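Long-range contact in glycosyl hydrolase, family 38 (Enterococcus faecalis, PDB 5KBP), which probably cleaves alpha-linked mannose from carbohydrates as an alpha-mannosidase: residues A[556-568]-A[577-589]. Sequence-based numbering, arbitrary orientation.
Sequences FSKLLTFEDTGDI and PTEDQGITTENVT. With SO4 (sulfate ion), chain K.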
loop_
_atom_site.group_PDB
_atom_site.type_symbol
_atom_site.label_atom_id
_atom_site.label_comp_id
_atom_site.label_asym_id
_atom_site.label_seq_id
_atom_site.Cartn_x
_atom_site.Cartn_y
_atom_site.Cartn_z
ATOM N N PHE A 556 -2.464 -27.585 37.558
ATOM C CA PHE A 556 -1.564 -27.473 36.419
ATOM C C PHE A 556 -0.443 -26.514 36.786
ATOM O O PHE A 556 -0.705 -25.430 37.317
ATOM C CB PHE A 556 -2.306 -26.978 35.171
ATOM C CG PHE A 556 -3.515 -27.798 34.820
ATOM C CD1 PHE A 556 -4.757 -27.494 35.356
ATOM C CD2 PHE A 556 -3.411 -28.875 33.954
ATOM C CE1 PHE A 556 -5.870 -28.248 35.036
ATOM C CE2 PHE A 556 -4.521 -29.633 33.631
ATOM C CZ PHE A 556 -5.752 -29.318 34.171
ATOM N N SER A 557 0.797 -26.909 36.507
ATOM C CA SER A 557 1.964 -26.133 36.901
ATOM C C SER A 557 2.849 -25.857 35.693
ATOM O O SER A 557 2.708 -26.475 34.635
ATOM C CB SER A 557 2.771 -26.854 37.990
ATOM O OG SER A 557 3.197 -28.130 37.546
ATOM N N LYS A 558 3.771 -24.909 35.875
ATOM C CA LYS A 558 4.734 -24.482 34.860
ATOM C C LYS A 558 4.059 -23.935 33.605
ATOM O O LYS A 558 4.635 -23.981 32.513
ATOM C CB LYS A 558 5.698 -25.616 34.495
ATOM C CG LYS A 558 6.509 -26.130 35.673
ATOM C CD LYS A 558 7.408 -27.281 35.265
ATOM C CE LYS A 558 8.206 -27.792 36.449
ATOM N NZ LYS A 558 9.094 -28.930 36.091
ATOM N N LEU A 559 2.848 -23.404 33.740
ATOM C CA LEU A 559 2.156 -22.806 32.611
ATOM C C LEU A 559 2.724 -21.424 32.309
ATOM O O LEU A 559 3.284 -20.755 33.182
ATOM C CB LEU A 559 0.658 -22.712 32.894
ATOM C CG LEU A 559 -0.064 -24.041 33.133
ATOM C CD1 LEU A 559 -1.506 -23.807 33.554
ATOM C CD2 LEU A 559 -0.002 -24.906 31.885
ATOM N N LEU A 560 2.569 -21.002 31.052
ATOM C CA LEU A 560 3.076 -19.716 30.569
ATOM C C LEU A 560 4.598 -19.642 30.704
ATOM O O LEU A 560 5.153 -18.705 31.283
ATOM C CB LEU A 560 2.397 -18.545 31.289
ATOM C CG LEU A 560 2.503 -17.162 30.643
ATOM C CD1 LEU A 560 1.688 -17.111 29.360
ATOM C CD2 LEU A 560 2.069 -16.071 31.613
ATOM N N THR A 561 5.274 -20.652 30.165
ATOM C CA THR A 561 6.729 -20.686 30.106
ATOM C C THR A 561 7.175 -20.356 28.687
ATOM O O THR A 561 6.658 -20.928 27.722
ATOM C CB THR A 561 7.268 -22.054 30.529
ATOM O OG1 THR A 561 6.967 -22.283 31.912
ATOM C CG2 THR A 561 8.775 -22.126 30.327
ATOM N N PHE A 562 8.127 -19.437 28.566
ATOM C CA PHE A 562 8.601 -18.972 27.270
ATOM C C PHE A 562 9.881 -19.699 26.877
ATOM O O PHE A 562 10.738 -19.976 27.722
ATOM C CB PHE A 562 8.830 -17.459 27.290
ATOM C CG PHE A 562 7.578 -16.668 27.534
ATOM C CD1 PHE A 562 6.680 -16.437 26.505
ATOM C CD2 PHE A 562 7.293 -16.164 28.792
ATOM C CE1 PHE A 562 5.522 -15.714 26.726
ATOM C CE2 PHE A 562 6.137 -15.440 29.018
ATOM C CZ PHE A 562 5.251 -15.215 27.984
ATOM N N GLU A 563 10.000 -20.004 25.587
ATOM C CA GLU A 563 11.118 -20.772 25.060
ATOM C C GLU A 563 11.562 -20.162 23.741
ATOM O O GLU A 563 10.744 -19.979 22.834
ATOM C CB GLU A 563 10.729 -22.240 24.855
ATOM C CG GLU A 563 11.814 -23.099 24.230
ATOM C CD GLU A 563 11.257 -24.351 23.581
ATOM O OE1 GLU A 563 10.755 -24.258 22.441
ATOM O OE2 GLU A 563 11.310 -25.425 24.215
ATOM N N ASP A 564 12.850 -19.851 23.635
ATOM C CA ASP A 564 13.425 -19.288 22.421
ATOM C C ASP A 564 14.532 -20.201 21.919
ATOM O O ASP A 564 15.412 -20.605 22.688
ATOM C CB ASP A 564 13.971 -17.879 22.662
ATOM C CG ASP A 564 14.524 -17.248 21.397
ATOM O OD1 ASP A 564 13.735 -16.648 20.636
ATOM O OD2 ASP A 564 15.745 -17.355 21.160
ATOM N N THR A 565 14.476 -20.533 20.632
ATOM C CA THR A 565 15.508 -21.316 19.973
ATOM C C THR A 565 15.910 -20.619 18.682
ATOM O O THR A 565 15.211 -19.732 18.188
ATOM C CB THR A 565 15.040 -22.747 19.659
ATOM O OG1 THR A 565 14.050 -22.711 18.625
ATOM C CG2 THR A 565 14.447 -23.407 20.894
ATOM N N GLY A 566 17.049 -21.036 18.138
ATOM C CA GLY A 566 17.475 -20.526 16.855
ATOM C C GLY A 566 16.653 -21.092 15.714
ATOM O O GLY A 566 15.981 -22.116 15.832
ATOM N N ASP A 567 16.704 -20.396 14.581
ATOM C CA ASP A 567 16.006 -20.848 13.381
ATOM C C ASP A 567 16.819 -20.402 12.175
ATOM O O ASP A 567 16.906 -19.203 11.893
ATOM C CB ASP A 567 14.584 -20.299 13.324
ATOM C CG ASP A 567 13.826 -20.767 12.095
ATOM O OD1 ASP A 567 14.272 -21.740 11.451
ATOM O OD2 ASP A 567 12.776 -20.172 11.779
ATOM N N ILE A 568 17.410 -21.365 11.471
ATOM C CA ILE A 568 18.214 -21.074 10.292
ATOM C C ILE A 568 17.516 -21.640 9.063
ATOM O O ILE A 568 18.167 -22.090 8.112
ATOM C CB ILE A 568 19.642 -21.631 10.436
ATOM C CG1 ILE A 568 19.607 -23.128 10.748
ATOM C CG2 ILE A 568 20.398 -20.874 11.522
ATOM C CD1 ILE A 568 20.978 -23.760 10.834
ATOM N N PRO A 577 19.236 -24.861 14.618
ATOM C CA PRO A 577 20.642 -25.245 14.445
ATOM C C PRO A 577 20.994 -26.444 15.314
ATOM O O PRO A 577 20.436 -26.642 16.396
ATOM C CB PRO A 577 21.415 -23.988 14.867
ATOM C CG PRO A 577 20.411 -23.115 15.568
ATOM C CD PRO A 577 19.092 -23.436 14.952
ATOM N N THR A 578 21.936 -27.249 14.817
ATOM C CA THR A 578 22.143 -28.588 15.361
ATOM C C THR A 578 22.671 -28.566 16.790
ATOM O O THR A 578 22.442 -29.519 17.543
ATOM C CB THR A 578 23.093 -29.380 14.459
ATOM O OG1 THR A 578 24.375 -28.739 14.425
ATOM C CG2 THR A 578 22.537 -29.456 13.048
ATOM N N GLU A 579 23.375 -27.506 17.188
ATOM C CA GLU A 579 23.917 -27.424 18.537
ATOM C C GLU A 579 23.031 -26.637 19.493
ATOM O O GLU A 579 23.305 -26.625 20.698
ATOM C CB GLU A 579 25.319 -26.799 18.516
ATOM C CG GLU A 579 26.246 -27.382 17.461
ATOM C CD GLU A 579 26.346 -28.894 17.528
ATOM O OE1 GLU A 579 26.385 -29.446 18.647
ATOM O OE2 GLU A 579 26.380 -29.534 16.455
ATOM N N ASP A 580 21.983 -25.990 18.993
ATOM C CA ASP A 580 21.119 -25.186 19.844
ATOM C C ASP A 580 20.234 -26.083 20.701
ATOM O O ASP A 580 19.552 -26.977 20.188
ATOM C CB ASP A 580 20.263 -24.250 18.992
ATOM C CG ASP A 580 19.350 -23.373 19.825
ATOM O OD1 ASP A 580 19.691 -23.094 20.994
ATOM O OD2 ASP A 580 18.292 -22.957 19.309
ATOM N N GLN A 581 20.246 -25.841 22.011
ATOM C CA GLN A 581 19.440 -26.596 22.959
ATOM C C GLN A 581 18.365 -25.740 23.620
ATOM O O GLN A 581 17.711 -26.200 24.563
ATOM C CB GLN A 581 20.340 -27.239 24.017
ATOM C CG GLN A 581 21.219 -28.352 23.464
ATOM C CD GLN A 581 22.370 -28.707 24.382
ATOM O OE1 GLN A 581 23.081 -27.827 24.872
ATOM N NE2 GLN A 581 22.562 -29.999 24.621
ATOM N N GLY A 582 18.170 -24.514 23.152
ATOM C CA GLY A 582 17.072 -23.685 23.600
ATOM C C GLY A 582 17.426 -22.817 24.796
ATOM O O GLY A 582 18.403 -23.043 25.508
ATOM N N ILE A 583 16.599 -21.794 25.004
ATOM C CA ILE A 583 16.701 -20.898 26.150
ATOM C C ILE A 583 15.296 -20.679 26.691
ATOM O O ILE A 583 14.395 -20.280 25.946
ATOM C CB ILE A 583 17.356 -19.552 25.781
ATOM C CG1 ILE A 583 18.813 -19.758 25.358
ATOM C CG2 ILE A 583 17.274 -18.585 26.946
ATOM C CD1 ILE A 583 19.496 -18.494 24.888
ATOM N N THR A 584 15.104 -20.944 27.981
ATOM C CA THR A 584 13.788 -20.895 28.594
ATOM C C THR A 584 13.777 -19.922 29.766
ATOM O O THR A 584 14.822 -19.552 30.308
ATOM C CB THR A 584 13.346 -22.283 29.076
ATOM O OG1 THR A 584 12.003 -22.214 29.565
ATOM C CG2 THR A 584 14.258 -22.775 30.191
ATOM N N THR A 585 12.572 -19.511 30.151
ATOM C CA THR A 585 12.369 -18.669 31.322
ATOM C C THR A 585 12.120 -19.481 32.587
ATOM O O THR A 585 11.773 -18.900 33.619
ATOM C CB THR A 585 11.202 -17.707 31.091
ATOM O OG1 THR A 585 10.006 -18.453 30.839
ATOM C CG2 THR A 585 11.485 -16.797 29.904
ATOM N N GLU A 586 12.292 -20.805 32.528
ATOM C CA GLU A 586 12.034 -21.647 33.693
ATOM C C GLU A 586 12.977 -21.323 34.845
ATOM O O GLU A 586 12.608 -21.481 36.014
ATOM C CB GLU A 586 12.159 -23.124 33.311
ATOM C CG GLU A 586 11.792 -24.087 34.431
ATOM C CD GLU A 586 12.272 -25.501 34.170
ATOM O OE1 GLU A 586 13.100 -25.691 33.255
ATOM O OE2 GLU A 586 11.824 -26.421 34.885
ATOM N N ASN A 587 14.192 -20.874 34.539
ATOM C CA ASN A 587 15.159 -20.533 35.573
ATOM C C ASN A 587 15.490 -19.047 35.526
ATOM O O ASN A 587 16.649 -18.668 35.321
ATOM C CB ASN A 587 16.423 -21.376 35.412
ATOM N N VAL A 588 14.478 -18.201 35.708
ATOM C CA VAL A 588 14.625 -16.752 35.632
ATOM C C VAL A 588 13.858 -16.125 36.791
ATOM O O VAL A 588 12.791 -16.612 37.179
ATOM C CB VAL A 588 14.124 -16.203 34.275
ATOM C CG1 VAL A 588 14.165 -14.680 34.248
ATOM C CG2 VAL A 588 14.948 -16.773 33.128
ATOM N N THR A 589 14.410 -15.051 37.351
ATOM C CA THR A 589 13.743 -14.290 38.402
ATOM C C THR A 589 12.871 -13.223 37.749
ATOM O O THR A 589 13.379 -12.217 37.245
ATOM C CB THR A 589 14.761 -13.661 39.348
ATOM O OG1 THR A 589 15.575 -14.688 39.929
ATOM C CG2 THR A 589 14.053 -12.889 40.453
HETATM S S SO4 K . 8.463 -30.748 39.168
HETATM O O1 SO4 K . 7.098 -30.380 38.804
HETATM O O2 SO4 K . 9.137 -29.595 39.759
HETATM O O3 SO4 K . 8.430 -31.840 40.136
HETATM O O4 SO4 K . 9.187 -31.177 37.976
#
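Asp580 reaches Gly566, and Thr585 reaches Phe562, through their first torsions. With CG of Asp580 trans to its own N (chi1 -179°), the carboxylate reaches the strand 561-566, where OD2 takes the backbone N of Gly566 at 2.6 Å on its syn side but well out of the carboxylate plane, along a nearly straight N-H (169°). OD1, met from above that plane, accepts from Gly582 N in an Asx turn, so the carboxylate ties the loop 577-582 to the strand. Thr585 holds OG1 between its N and carbonyl carbon (chi1 60°), which presents the hydroxyl to Phe562 N at 3.1 Å; its CG2 lies 3.8 Å from Phe562 CB. Phe562 O is gripped twice, by Thr585 N and, from further off the carbonyl plane, by Thr584 OG1 at 3.2 Å. That hydroxyl also accepts from Glu586 N in an ST turn. Between these two anchors Asp564 and Ile583 form an antiparallel hydrogen-bonded pair, Asp564 N to Ile583 O being 2.8 Å. Beyond Asp580, the Pro577 ring packs with CD 3.5 Å from Gly566 C. The short strand 583-584 is thus an antiparallel edge pairing in the C-terminal beta domain, structural packing away from the calcium site. Strand 672-679 flanks 561-566 on its other side; Arg675 there forms a salt bridge with Glu563. Phe562 packs on strands 601-613, 641-653 and 772-783 of a second antiparallel sheet, Ile583 on 601-613.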